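Local coordinates for YusO protein (Bacillus subtilis, PDB 1S3J) that is a homodimeric MarR-family repressor that binds directly to the promoter region of the multidrug resistance operon mdtRP, at residues D73-E76 with L80-R83. Residues are numbered along the deposited sequence; the frame is centred on the assembly and turned at random.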
loop_
_atom_site.group_PDB
_atom_site.type_symbol
_atom_site.label_atom_id
_atom_site.label_comp_id
_atom_site.label_asym_id
_atom_site.label_seq_id
_atom_site.Cartn_x
_atom_site.Cartn_y
_atom_site.Cartn_z
ATOM N N ASP A 73 -12.872 -14.421 -14.538
ATOM C CA ASP A 73 -12.544 -14.884 -15.901
ATOM C C ASP A 73 -11.065 -15.208 -15.985
ATOM O O ASP A 73 -10.683 -16.251 -16.493
ATOM C CB ASP A 73 -12.829 -13.792 -16.953
ATOM C CG ASP A 73 -14.305 -13.649 -17.295
ATOM O OD1 ASP A 73 -15.055 -14.619 -17.131
ATOM O OD2 ASP A 73 -14.805 -12.603 -17.763
ATOM N N ARG A 74 -10.231 -14.289 -15.494
ATOM C CA ARG A 74 -8.783 -14.426 -15.587
ATOM C C ARG A 74 -8.338 -15.659 -14.811
ATOM O O ARG A 74 -7.631 -16.499 -15.322
ATOM C CB ARG A 74 -8.072 -13.171 -15.051
ATOM C CG ARG A 74 -8.318 -11.898 -15.854
ATOM C CD ARG A 74 -7.416 -10.702 -15.453
ATOM N NE ARG A 74 -7.815 -9.457 -16.119
ATOM C CZ ARG A 74 -7.407 -9.075 -17.329
ATOM N NH1 ARG A 74 -6.581 -9.825 -18.049
ATOM N NH2 ARG A 74 -7.834 -7.928 -17.831
ATOM N N LEU A 75 -8.809 -15.773 -13.586
ATOM C CA LEU A 75 -8.516 -16.921 -12.754
ATOM C C LEU A 75 -9.027 -18.250 -13.365
ATOM O O LEU A 75 -8.286 -19.219 -13.379
ATOM C CB LEU A 75 -9.079 -16.698 -11.334
ATOM C CG LEU A 75 -8.330 -15.627 -10.521
ATOM C CD1 LEU A 75 -9.134 -15.237 -9.319
ATOM C CD2 LEU A 75 -6.924 -16.099 -10.122
ATOM N N GLU A 76 -10.259 -18.278 -13.891
ATOM C CA GLU A 76 -10.814 -19.513 -14.479
ATOM C C GLU A 76 -10.034 -19.939 -15.724
ATOM O O GLU A 76 -9.779 -21.124 -15.929
ATOM C CB GLU A 76 -12.302 -19.385 -14.808
ATOM C CG GLU A 76 -12.918 -20.712 -15.276
ATOM C CD GLU A 76 -14.440 -20.766 -15.182
ATOM O OE1 GLU A 76 -15.096 -19.814 -15.648
ATOM O OE2 GLU A 76 -14.984 -21.773 -14.655
ATOM N N LEU A 80 -7.655 -21.746 -11.886
ATOM C CA LEU A 80 -7.312 -21.573 -10.485
ATOM C C LEU A 80 -8.559 -21.492 -9.638
ATOM O O LEU A 80 -8.502 -21.664 -8.424
ATOM C CB LEU A 80 -6.509 -20.293 -10.315
ATOM C CG LEU A 80 -5.257 -20.173 -11.177
ATOM C CD1 LEU A 80 -4.534 -18.845 -10.864
ATOM C CD2 LEU A 80 -4.323 -21.371 -10.984
ATOM N N ILE A 81 -9.675 -21.171 -10.279
ATOM C CA ILE A 81 -10.974 -21.207 -9.647
ATOM C C ILE A 81 -11.983 -21.893 -10.564
ATOM O O ILE A 81 -11.746 -22.033 -11.766
ATOM C CB ILE A 81 -11.477 -19.787 -9.342
ATOM C CG1 ILE A 81 -11.788 -19.047 -10.636
ATOM C CG2 ILE A 81 -10.469 -19.031 -8.467
ATOM C CD1 ILE A 81 -12.584 -17.830 -10.418
ATOM N N ALA A 82 -13.115 -22.269 -9.982
ATOM C CA ALA A 82 -14.263 -22.762 -10.734
ATOM C C ALA A 82 -15.485 -21.955 -10.338
ATOM O O ALA A 82 -15.593 -21.502 -9.193
ATOM C CB ALA A 82 -14.484 -24.252 -10.460
ATOM N N ARG A 83 -16.373 -21.740 -11.298
ATOM C CA ARG A 83 -17.671 -21.182 -11.027
ATOM C C ARG A 83 -18.701 -22.293 -11.012
ATOM O O ARG A 83 -18.643 -23.197 -11.827
ATOM C CB ARG A 83 -18.083 -20.173 -12.096
ATOM C CG ARG A 83 -17.173 -18.996 -12.247
ATOM C CD ARG A 83 -17.767 -17.894 -13.061
ATOM N NE ARG A 83 -16.810 -17.399 -14.041
ATOM C CZ ARG A 83 -16.606 -16.121 -14.313
ATOM N NH1 ARG A 83 -17.302 -15.163 -13.698
ATOM N NH2 ARG A 83 -15.695 -15.791 -15.207
#
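Leu80 N donates a nearly straight hydrogen bond (168°) to Leu75 O at 3.0 Å, tying the last turn of helix 65-77 to the residue before strand 81-85, with the amide lying above the plane of the carbonyl. Beside this link the apolar side chains pack. Leu75 CD2 meets Leu80 CD1 at 3.7 Å, the two leucines crossing at about a right angle, while Ile81 brings CG1 to 3.7 Å from Leu75 CB. A chi1 of 68° sets that CG1 between the isoleucine's own N and carbonyl carbon, and from there it also lies against the backbone N of Glu76. Val42 and Leu43 of helix 37-49 continue this small core. Farther along the strand the chemistry turns ionic: the edge of the Arg83 guanidinium faces both acids of the helix. Its NE points straight at Glu76 OE1, a weak, long hydrogen bond of 3.4 Å within a salt bridge, with the carboxylate and guanidinium planes 47° apart. A salt bridge from NH2 to Asp73 OD1 completes the network, though both atoms are modelled too close for its geometry to be trusted. As a worked example of the winged helix-turn-helix, the contact joins the predicted DNA-recognition helix to the wing's first strand, two carboxylates probably offsetting one arginine's charge.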